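Local coordinates for hydrophilic protein, virA protein (Chromobacterium violaceum, PDB 3BO6), which probably acts as a phosphothreonine lyase effector of the SpvC type, removing phosphate from phosphothreonine by elimination rather than by hydrolysis, at residues S179-N193 and Q205-A219. Sequence-based numbering, arbitrary orientation.
With SO4 (sulfate ion), chain C.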
ATOM      1  N   SER A 179      -9.933   1.388  11.214  1.00  4.97           N
ATOM      2  CA  SER A 179      -9.466   2.723  10.826  1.00  5.89           C
ATOM      3  C   SER A 179      -9.721   3.077   9.362  1.00  6.38           C
ATOM      4  O   SER A 179      -9.863   4.249   9.028  1.00  7.70           O
ATOM      5  CB  SER A 179      -7.966   2.868  11.084  1.00  6.43           C
ATOM      6  OG  SER A 179      -7.224   1.879  10.377  1.00  5.91           O
ATOM      7  N   ASP A 180      -9.771   2.065   8.495  1.00  5.34           N
ATOM      8  CA  ASP A 180      -9.669   2.272   7.057  1.00  4.57           C
ATOM      9  C   ASP A 180     -11.017   2.237   6.356  1.00  4.34           C
ATOM     10  O   ASP A 180     -12.024   1.809   6.939  1.00  7.54           O
ATOM     11  CB  ASP A 180      -8.840   1.136   6.427  1.00  6.96           C
ATOM     12  CG  ASP A 180      -7.349   1.213   6.714  1.00  5.85           C
ATOM     13  OD1 ASP A 180      -6.855   1.952   7.601  1.00  5.02           O
ATOM     14  OD2 ASP A 180      -6.638   0.464   6.007  1.00  5.45           O
ATOM     15  N   VAL A 181     -11.012   2.599   5.072  1.00  4.66           N
ATOM     16  CA  VAL A 181     -12.193   2.415   4.219  1.00  4.96           C
ATOM     17  C   VAL A 181     -11.804   1.617   2.982  1.00  6.90           C
ATOM     18  O   VAL A 181     -10.630   1.525   2.621  1.00  5.47           O
ATOM     19  CB  VAL A 181     -12.834   3.767   3.783  1.00  6.02           C
ATOM     20  CG1 VAL A 181     -13.418   4.514   4.994  1.00  5.03           C
ATOM     21  CG2 VAL A 181     -11.815   4.628   3.045  1.00  6.48           C
ATOM     22  N   HIS A 182     -12.796   0.998   2.355  1.00  7.51           N
ATOM     23  CA  HIS A 182     -12.562   0.256   1.126  1.00  5.79           C
ATOM     24  C   HIS A 182     -13.897   0.148   0.403  1.00  7.98           C
ATOM     25  O   HIS A 182     -14.954   0.170   1.038  1.00  7.48           O
ATOM     26  CB  HIS A 182     -12.014  -1.149   1.421  1.00  7.35           C
ATOM     27  CG  HIS A 182     -12.992  -2.040   2.119  1.00 10.99           C
ATOM     28  ND1 HIS A 182     -13.814  -2.923   1.447  1.00 17.14           N
ATOM     29  CD2 HIS A 182     -13.291  -2.173   3.430  1.00 11.49           C
ATOM     30  CE1 HIS A 182     -14.573  -3.563   2.320  1.00 19.29           C
ATOM     31  NE2 HIS A 182     -14.270  -3.132   3.531  1.00 18.62           N
ATOM     32  N   PRO A 183     -13.851   0.026  -0.925  1.00  7.46           N
ATOM     33  CA  PRO A 183     -15.083  -0.174  -1.704  1.00  8.92           C
ATOM     34  C   PRO A 183     -15.436  -1.658  -1.732  1.00 10.51           C
ATOM     35  O   PRO A 183     -14.595  -2.499  -1.422  1.00  9.48           O
ATOM     36  CB  PRO A 183     -14.681   0.271  -3.106  1.00 10.27           C
ATOM     37  CG  PRO A 183     -13.225  -0.047  -3.188  1.00  8.57           C
ATOM     38  CD  PRO A 183     -12.669   0.193  -1.789  1.00  7.17           C
ATOM     39  N   GLU A 184     -16.664  -1.978  -2.128  1.00 13.91           N
ATOM     40  CA  GLU A 184     -17.121  -3.369  -2.175  1.00 13.23           C
ATOM     41  C   GLU A 184     -16.210  -4.277  -3.002  1.00 14.68           C
ATOM     42  O   GLU A 184     -16.056  -5.459  -2.678  1.00 19.45           O
ATOM     43  CB  GLU A 184     -18.552  -3.442  -2.715  1.00 21.98           C
ATOM     44  CG  GLU A 184     -19.542  -2.565  -1.970  1.00 35.85           C
ATOM     45  CD  GLU A 184     -20.717  -2.154  -2.838  1.00 53.10           C
ATOM     46  OE1 GLU A 184     -21.093  -2.933  -3.743  1.00 59.67           O
ATOM     47  OE2 GLU A 184     -21.262  -1.051  -2.618  1.00 57.16           O
ATOM     48  N   ASN A 185     -15.580  -3.725  -4.034  1.00 13.09           N
ATOM     49  CA  ASN A 185     -14.769  -4.538  -4.937  0.50 16.84           C
ATOM     50  C   ASN A 185     -13.330  -4.801  -4.489  1.00 14.50           C
ATOM     51  O   ASN A 185     -12.594  -5.520  -5.162  1.00 16.67           O
ATOM     52  CB  ASN A 185     -14.776  -3.948  -6.343  0.50 19.89           C
ATOM     53  CG  ASN A 185     -14.451  -2.475  -6.349  0.50 13.41           C
ATOM     54  OD1 ASN A 185     -15.227  -1.650  -5.856  0.50 15.30           O
ATOM     55  ND2 ASN A 185     -13.301  -2.132  -6.914  0.50 18.11           N
ATOM     56  N   TRP A 186     -12.918  -4.227  -3.357  1.00  9.83           N
ATOM     57  CA  TRP A 186     -11.623  -4.615  -2.773  1.00  8.83           C
ATOM     58  C   TRP A 186     -11.882  -5.599  -1.639  1.00 10.40           C
ATOM     59  O   TRP A 186     -12.498  -5.247  -0.632  1.00 12.74           O
ATOM     60  CB  TRP A 186     -10.809  -3.435  -2.223  1.00  8.57           C
ATOM     61  CG  TRP A 186     -10.433  -2.373  -3.190  1.00  7.74           C
ATOM     62  CD1 TRP A 186     -10.593  -2.383  -4.543  1.00  9.30           C
ATOM     63  CD2 TRP A 186      -9.829  -1.120  -2.860  1.00  7.24           C
ATOM     64  NE1 TRP A 186     -10.126  -1.200  -5.078  1.00 11.98           N
ATOM     65  CE2 TRP A 186      -9.664  -0.401  -4.064  1.00  8.59           C
ATOM     66  CE3 TRP A 186      -9.428  -0.528  -1.659  1.00  8.93           C
ATOM     67  CZ2 TRP A 186      -9.098   0.876  -4.103  1.00  9.48           C
ATOM     68  CZ3 TRP A 186      -8.873   0.741  -1.698  1.00  7.73           C
ATOM     69  CH2 TRP A 186      -8.719   1.432  -2.907  1.00  9.39           C
ATOM     70  N   LYS A 187     -11.423  -6.833  -1.811  1.00  6.64           N
ATOM     71  CA  LYS A 187     -11.640  -7.874  -0.815  1.00  7.83           C
ATOM     72  C   LYS A 187     -10.511  -7.937   0.208  1.00  9.37           C
ATOM     73  O   LYS A 187     -10.690  -8.517   1.269  1.00 10.09           O
ATOM     74  CB  LYS A 187     -11.761  -9.254  -1.489  1.00  9.65           C
ATOM     75  CG  LYS A 187     -12.862  -9.347  -2.545  1.00 15.99           C
ATOM     76  CD  LYS A 187     -14.199  -8.827  -2.025  1.00 15.65           C
ATOM     77  CE  LYS A 187     -15.325  -9.074  -3.035  1.00 27.67           C
ATOM     78  NZ  LYS A 187     -16.622  -8.568  -2.522  1.00 33.30           N
ATOM     79  N   TYR A 188      -9.351  -7.376  -0.134  1.00  4.22           N
ATOM     80  CA  TYR A 188      -8.163  -7.472   0.735  1.00  6.41           C
ATOM     81  C   TYR A 188      -7.571  -6.109   1.093  1.00  5.25           C
ATOM     82  O   TYR A 188      -7.031  -5.920   2.182  1.00  5.67           O
ATOM     83  CB  TYR A 188      -7.062  -8.295   0.055  1.00  7.92           C
ATOM     84  CG  TYR A 188      -7.482  -9.656  -0.426  1.00  5.19           C
ATOM     85  CD1 TYR A 188      -7.296 -10.786   0.382  1.00  7.89           C
ATOM     86  CD2 TYR A 188      -8.006  -9.833  -1.702  1.00  6.64           C
ATOM     87  CE1 TYR A 188      -7.668 -12.057  -0.064  1.00  6.86           C
ATOM     88  CE2 TYR A 188      -8.380 -11.101  -2.154  1.00  7.64           C
ATOM     89  CZ  TYR A 188      -8.206 -12.193  -1.326  1.00  7.08           C
ATOM     90  OH  TYR A 188      -8.560 -13.446  -1.782  1.00  9.35           O
ATOM     91  N   VAL A 189      -7.640  -5.168   0.163  1.00  5.06           N
ATOM     92  CA  VAL A 189      -7.007  -3.869   0.318  1.00  4.86           C
ATOM     93  C   VAL A 189      -7.934  -2.857   0.987  1.00  4.91           C
ATOM     94  O   VAL A 189      -9.159  -2.855   0.763  1.00  5.87           O
ATOM     95  CB  VAL A 189      -6.541  -3.335  -1.053  1.00  5.55           C
ATOM     96  CG1 VAL A 189      -5.989  -1.921  -0.931  1.00  5.92           C
ATOM     97  CG2 VAL A 189      -5.492  -4.278  -1.665  1.00  6.50           C
ATOM     98  N   SER A 190      -7.343  -2.006   1.823  1.00  3.79           N
ATOM     99  CA  SER A 190      -8.063  -0.862   2.392  1.00  4.35           C
ATOM    100  C   SER A 190      -7.147   0.344   2.481  1.00  3.91           C
ATOM    101  O   SER A 190      -5.929   0.220   2.287  1.00  3.88           O
ATOM    102  CB  SER A 190      -8.703  -1.200   3.745  1.00  4.37           C
ATOM    103  OG  SER A 190      -7.717  -1.593   4.688  1.00  4.15           O
ATOM    104  N   TYR A 191      -7.725   1.506   2.757  1.00  4.32           N
ATOM    105  CA  TYR A 191      -7.008   2.779   2.676  1.00  3.94           C
ATOM    106  C   TYR A 191      -7.225   3.692   3.874  1.00  3.67           C
ATOM    107  O   TYR A 191      -8.312   3.727   4.453  1.00  4.39           O
ATOM    108  CB  TYR A 191      -7.533   3.525   1.449  1.00  5.78           C
ATOM    109  CG  TYR A 191      -7.133   4.996   1.378  1.00  4.45           C
ATOM    110  CD1 TYR A 191      -5.882   5.370   0.890  1.00  4.55           C
ATOM    111  CD2 TYR A 191      -8.006   5.999   1.809  1.00  4.85           C
ATOM    112  CE1 TYR A 191      -5.523   6.717   0.801  1.00  4.38           C
ATOM    113  CE2 TYR A 191      -7.642   7.341   1.739  1.00  4.43           C
ATOM    114  CZ  TYR A 191      -6.414   7.685   1.229  1.00  4.61           C
ATOM    115  OH  TYR A 191      -6.063   9.028   1.148  1.00  6.38           O
ATOM    116  N   ARG A 192      -6.196   4.450   4.224  1.00  4.66           N
ATOM    117  CA  ARG A 192      -6.411   5.666   5.013  1.00  4.05           C
ATOM    118  C   ARG A 192      -5.360   6.702   4.678  1.00  4.85           C
ATOM    119  O   ARG A 192      -4.337   6.399   4.043  1.00  5.01           O
ATOM    120  CB  ARG A 192      -6.484   5.419   6.531  1.00  4.37           C
ATOM    121  CG  ARG A 192      -5.145   5.191   7.201  1.00  5.29           C
ATOM    122  CD  ARG A 192      -5.296   4.904   8.714  1.00  4.74           C
ATOM    123  NE  ARG A 192      -4.019   5.039   9.431  1.00  5.31           N
ATOM    124  CZ  ARG A 192      -3.589   6.180   9.953  1.00  4.99           C
ATOM    125  NH1 ARG A 192      -4.340   7.282   9.858  1.00  6.55           N
ATOM    126  NH2 ARG A 192      -2.414   6.218  10.576  1.00  6.11           N
ATOM    127  N   ASN A 193      -5.631   7.945   5.066  1.00  4.06           N
ATOM    128  CA  ASN A 193      -4.637   9.004   4.960  1.00  5.05           C
ATOM    129  C   ASN A 193      -4.118   9.440   6.325  1.00  6.40           C
ATOM    130  O   ASN A 193      -4.894   9.842   7.186  1.00  7.89           O
ATOM    131  CB  ASN A 193      -5.197  10.212   4.203  1.00  4.72           C
ATOM    132  CG  ASN A 193      -4.159  11.303   4.052  1.00  7.09           C
ATOM    133  OD1 ASN A 193      -3.874  12.022   5.016  1.00  8.55           O
ATOM    134  ND2 ASN A 193      -3.540  11.393   2.884  1.00  6.53           N
ATOM    135  N   GLN A 205     -14.568   8.444  11.296  1.00  7.62           N
ATOM    136  CA  GLN A 205     -13.727   9.050  10.264  1.00  8.58           C
ATOM    137  C   GLN A 205     -13.944   8.439   8.863  1.00  7.25           C
ATOM    138  O   GLN A 205     -13.259   8.819   7.906  1.00  7.26           O
ATOM    139  CB  GLN A 205     -12.234   8.981  10.662  1.00  8.16           C
ATOM    140  CG  GLN A 205     -11.600   7.575  10.619  1.00  6.36           C
ATOM    141  CD  GLN A 205     -10.167   7.537  11.153  1.00  6.25           C
ATOM    142  OE1 GLN A 205      -9.735   8.443  11.873  1.00  6.55           O
ATOM    143  NE2 GLN A 205      -9.423   6.482  10.804  1.00  6.21           N
ATOM    144  N   SER A 206     -14.905   7.529   8.734  1.00  6.45           N
ATOM    145  CA  SER A 206     -15.152   6.839   7.469  0.50  6.99           C
ATOM    146  C   SER A 206     -15.567   7.776   6.340  1.00  7.37           C
ATOM    147  O   SER A 206     -15.068   7.684   5.224  1.00  8.19           O
ATOM    148  CB  SER A 206     -16.211   5.759   7.656  0.50  8.45           C
ATOM    149  OG  SER A 206     -16.463   5.090   6.439  0.50 15.15           O
ATOM    150  N   GLN A 207     -16.502   8.674   6.618  1.00  8.27           N
ATOM    151  CA  GLN A 207     -16.987   9.559   5.569  0.50  9.66           C
ATOM    152  C   GLN A 207     -15.878  10.493   5.085  1.00  7.80           C
ATOM    153  O   GLN A 207     -15.707  10.691   3.872  1.00  8.01           O
ATOM    154  CB  GLN A 207     -18.209  10.345   6.041  0.50 10.56           C
ATOM    155  CG  GLN A 207     -18.864  11.151   4.928  0.50 15.75           C
ATOM    156  CD  GLN A 207     -19.298  10.286   3.764  0.50 16.25           C
ATOM    157  OE1 GLN A 207     -19.564   9.093   3.922  0.50 18.28           O
ATOM    158  NE2 GLN A 207     -19.371  10.886   2.579  0.50 21.27           N
ATOM    159  N   ALA A 208     -15.101  11.035   6.020  1.00  8.39           N
ATOM    160  CA  ALA A 208     -13.980  11.891   5.655  1.00  9.70           C
ATOM    161  C   ALA A 208     -13.003  11.136   4.759  1.00  7.38           C
ATOM    162  O   ALA A 208     -12.516  11.675   3.746  1.00  7.76           O
ATOM    163  CB  ALA A 208     -13.270  12.425   6.891  1.00 12.55           C
ATOM    164  N   LEU A 209     -12.702   9.883   5.110  1.00  5.55           N
ATOM    165  CA  LEU A 209     -11.773   9.127   4.286  1.00  5.57           C
ATOM    166  C   LEU A 209     -12.335   8.812   2.907  1.00  6.32           C
ATOM    167  O   LEU A 209     -11.617   8.877   1.912  1.00  6.30           O
ATOM    168  CB  LEU A 209     -11.324   7.836   4.982  1.00  4.85           C
ATOM    169  CG  LEU A 209     -10.330   8.006   6.138  1.00  5.15           C
ATOM    170  CD1 LEU A 209     -10.115   6.676   6.865  1.00  6.79           C
ATOM    171  CD2 LEU A 209      -8.990   8.569   5.647  1.00  7.47           C
ATOM    172  N   ARG A 210     -13.629   8.485   2.833  1.00  5.10           N
ATOM    173  CA  ARG A 210     -14.262   8.211   1.524  1.00  7.18           C
ATOM    174  C   ARG A 210     -14.259   9.456   0.631  1.00  7.34           C
ATOM    175  O   ARG A 210     -14.336   9.350  -0.596  1.00  9.31           O
ATOM    176  CB  ARG A 210     -15.702   7.716   1.699  1.00  8.19           C
ATOM    177  CG  ARG A 210     -15.847   6.288   2.224  1.00  9.51           C
ATOM    178  CD  ARG A 210     -17.313   5.850   2.170  1.00 20.56           C
ATOM    179  NE  ARG A 210     -18.106   6.498   3.209  1.00 30.11           N
ATOM    180  CZ  ARG A 210     -18.426   5.921   4.363  1.00 32.56           C
ATOM    181  NH1 ARG A 210     -19.147   6.577   5.264  1.00 30.26           N
ATOM    182  NH2 ARG A 210     -18.032   4.680   4.608  1.00 33.88           N
ATOM    183  N   GLU A 211     -14.171  10.626   1.254  1.00  5.90           N
ATOM    184  CA  GLU A 211     -14.085  11.888   0.524  1.00  7.65           C
ATOM    185  C   GLU A 211     -12.665  12.328   0.144  1.00  7.91           C
ATOM    186  O   GLU A 211     -12.500  13.318  -0.559  1.00  9.02           O
ATOM    187  CB  GLU A 211     -14.834  13.005   1.273  1.00  7.75           C
ATOM    188  CG  GLU A 211     -16.325  12.693   1.406  1.00 10.21           C
ATOM    189  CD  GLU A 211     -17.126  13.783   2.088  1.00 17.80           C
ATOM    190  OE1 GLU A 211     -16.565  14.846   2.419  1.00 19.43           O
ATOM    191  OE2 GLU A 211     -18.331  13.553   2.285  1.00 18.73           O
ATOM    192  N   GLU A 212     -11.638  11.612   0.601  1.00  4.87           N
ATOM    193  CA  GLU A 212     -10.275  11.947   0.200  1.00  5.16           C
ATOM    194  C   GLU A 212     -10.139  11.869  -1.309  1.00  5.45           C
ATOM    195  O   GLU A 212     -10.430  10.838  -1.903  1.00  5.14           O
ATOM    196  CB  GLU A 212      -9.284  10.958   0.821  1.00  6.69           C
ATOM    197  CG  GLU A 212      -9.007  11.201   2.306  1.00  5.60           C
ATOM    198  CD  GLU A 212      -8.060  12.376   2.555  1.00  8.59           C
ATOM    199  OE1 GLU A 212      -7.277  12.741   1.648  1.00 10.41           O
ATOM    200  OE2 GLU A 212      -8.076  12.913   3.688  1.00 10.07           O
ATOM    201  N   PRO A 213      -9.664  12.943  -1.942  1.00  6.15           N
ATOM    202  CA  PRO A 213      -9.517  12.899  -3.400  1.00  5.48           C
ATOM    203  C   PRO A 213      -8.677  11.695  -3.867  1.00  4.41           C
ATOM    204  O   PRO A 213      -9.067  11.030  -4.818  1.00  5.05           O
ATOM    205  CB  PRO A 213      -8.848  14.248  -3.704  1.00  7.54           C
ATOM    206  CG  PRO A 213      -9.447  15.172  -2.663  1.00  7.81           C
ATOM    207  CD  PRO A 213      -9.500  14.306  -1.399  1.00  7.09           C
ATOM    208  N   PHE A 214      -7.581  11.388  -3.181  1.00  4.51           N
ATOM    209  CA  PHE A 214      -6.774  10.249  -3.592  1.00  4.70           C
ATOM    210  C   PHE A 214      -7.582   8.957  -3.565  1.00  2.98           C
ATOM    211  O   PHE A 214      -7.502   8.146  -4.502  1.00  4.32           O
ATOM    212  CB  PHE A 214      -5.502  10.116  -2.727  1.00  3.11           C
ATOM    213  CG  PHE A 214      -4.673   8.883  -3.059  1.00  3.94           C
ATOM    214  CD1 PHE A 214      -3.711   8.934  -4.053  1.00  5.23           C
ATOM    215  CD2 PHE A 214      -4.895   7.678  -2.410  1.00  3.48           C
ATOM    216  CE1 PHE A 214      -2.963   7.807  -4.374  1.00  5.62           C
ATOM    217  CE2 PHE A 214      -4.154   6.556  -2.729  1.00  4.20           C
ATOM    218  CZ  PHE A 214      -3.193   6.626  -3.718  1.00  5.80           C
ATOM    219  N   TYR A 215      -8.349   8.754  -2.505  1.00  4.38           N
ATOM    220  CA  TYR A 215      -9.172   7.557  -2.391  1.00  5.07           C
ATOM    221  C   TYR A 215     -10.201   7.491  -3.515  1.00  4.97           C
ATOM    222  O   TYR A 215     -10.403   6.444  -4.126  1.00  5.35           O
ATOM    223  CB  TYR A 215      -9.891   7.521  -1.041  1.00  6.99           C
ATOM    224  CG  TYR A 215     -10.823   6.333  -0.912  1.00  4.54           C
ATOM    225  CD1 TYR A 215     -10.316   5.061  -0.718  1.00  5.70           C
ATOM    226  CD2 TYR A 215     -12.207   6.481  -0.996  1.00  4.93           C
ATOM    227  CE1 TYR A 215     -11.151   3.963  -0.595  1.00  4.92           C
ATOM    228  CE2 TYR A 215     -13.051   5.375  -0.884  1.00  5.13           C
ATOM    229  CZ  TYR A 215     -12.507   4.121  -0.664  1.00  6.32           C
ATOM    230  OH  TYR A 215     -13.317   3.014  -0.551  1.00 11.11           O
ATOM    231  N   ARG A 216     -10.847   8.612  -3.803  1.00  4.39           N
ATOM    232  CA  ARG A 216     -11.843   8.640  -4.867  1.00  5.37           C
ATOM    233  C   ARG A 216     -11.216   8.288  -6.217  1.00  6.65           C
ATOM    234  O   ARG A 216     -11.812   7.575  -7.030  1.00  6.55           O
ATOM    235  CB  ARG A 216     -12.524  10.008  -4.914  1.00  5.30           C
ATOM    236  CG  ARG A 216     -13.287  10.327  -3.623  1.00  6.45           C
ATOM    237  CD  ARG A 216     -14.027  11.660  -3.708  1.00  5.73           C
ATOM    238  NE  ARG A 216     -15.097  11.598  -4.700  1.00  6.80           N
ATOM    239  CZ  ARG A 216     -15.819  12.649  -5.070  1.00  6.74           C
ATOM    240  NH1 ARG A 216     -15.547  13.839  -4.546  1.00  8.15           N
ATOM    241  NH2 ARG A 216     -16.772  12.509  -5.990  1.00 10.02           N
ATOM    242  N   LEU A 217      -9.988   8.751  -6.437  1.00  3.83           N
ATOM    243  CA  LEU A 217      -9.265   8.417  -7.672  1.00  6.08           C
ATOM    244  C   LEU A 217      -8.920   6.923  -7.745  1.00  5.47           C
ATOM    245  O   LEU A 217      -8.829   6.358  -8.830  1.00  5.25           O
ATOM    246  CB  LEU A 217      -8.016   9.285  -7.775  1.00  6.13           C
ATOM    247  CG  LEU A 217      -8.329  10.780  -8.013  1.00  5.23           C
ATOM    248  CD1 LEU A 217      -7.107  11.663  -7.737  1.00  9.00           C
ATOM    249  CD2 LEU A 217      -8.842  11.019  -9.430  1.00  9.98           C
ATOM    250  N   MET A 218      -8.750   6.283  -6.589  1.00  3.74           N
ATOM    251  CA  MET A 218      -8.431   4.856  -6.540  1.00  3.99           C
ATOM    252  C   MET A 218      -9.676   3.989  -6.641  1.00  6.05           C
ATOM    253  O   MET A 218      -9.605   2.854  -7.143  1.00  6.81           O
ATOM    254  CB  MET A 218      -7.733   4.521  -5.217  1.00  5.89           C
ATOM    255  CG  MET A 218      -6.341   5.125  -5.083  1.00  5.38           C
ATOM    256  SD  MET A 218      -5.151   4.604  -6.332  1.00  5.08           S
ATOM    257  CE  MET A 218      -5.051   6.134  -7.252  1.00  9.33           C
ATOM    258  N   ALA A 219     -10.802   4.501  -6.142  1.00  6.60           N
ATOM    259  CA  ALA A 219     -11.967   3.642  -5.890  1.00  9.19           C
ATOM    260  C   ALA A 219     -13.233   3.951  -6.679  1.00 10.65           C
ATOM    261  O   ALA A 219     -14.046   3.057  -6.897  1.00 17.33           O
ATOM    262  CB  ALA A 219     -12.286   3.601  -4.386  1.00  9.62           C
TER
HETATM  263  S   SO4 C   1      -1.281   2.530  10.273  1.00  5.93           S
HETATM  264  O1  SO4 C   1      -2.721   2.541   9.944  1.00  6.69           O
HETATM  265  O2  SO4 C   1      -0.776   3.894  10.336  1.00  5.51           O
HETATM  266  O3  SO4 C   1      -1.098   1.890  11.563  1.00  7.59           O
HETATM  267  O4  SO4 C   1      -0.542   1.810   9.233  1.00  6.28           O
HETATM  268  O   HOH W   1     -13.142   0.420  -7.436  1.00 24.17           O
HETATM  269  O   HOH W   2     -10.298   0.192  -7.657  1.00 11.58           O
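Tyr191 on strand 189-193 lies against Leu209 and Tyr215 of the two C-terminal helices, and the axes of the strand and helix 206-210, taken over these short segments, approach to 8.9 Å at 93°. Segment 179-193 doubles back on itself, Val181 and Tyr191 forming a hydrogen-bonded antiparallel pair that puts both side chains on the side facing Tyr215. Over one face of the Tyr215 ring sits Val181 CG2, 3.9 Å from the centroid in a CH-pi contact. The same ring turns its edge toward the face of Trp186 in an offset edge-to-face pair, planes at 78°. With CG anti to the backbone N (chi1 167°), Tyr191 turns one face to the helix, where the rings of Phe214 and Tyr215 both meet it; each pair is near parallel but slid apart, and Tyr191 CE1 comes within 3.4 Å of Phe214 CD2. Leu209 adds its branches, CD1 against Arg192 CB and CD2 3.5 Å from Asn193 N, a buried amide with no partner. Gln205 NE2 donates to Ser179 O (2.9 Å), in the carbonyl plane on a lone pair. Arg192 NE and NH2 each hydrogen-bond a different oxygen of a sulfate, probably from the crystallisation liquor, that His85, Lys83, Arg127 and Arg199 also hold, consistent with a phosphate site. Tyr191 OH hydrogen-bonds Asp82. The aromatic cluster joins helix 213-219, and Leu209 helix 206-210, to strand 189-193, an outermost strand paired with strand 82-86, while Phe214 reaches helix 149-168.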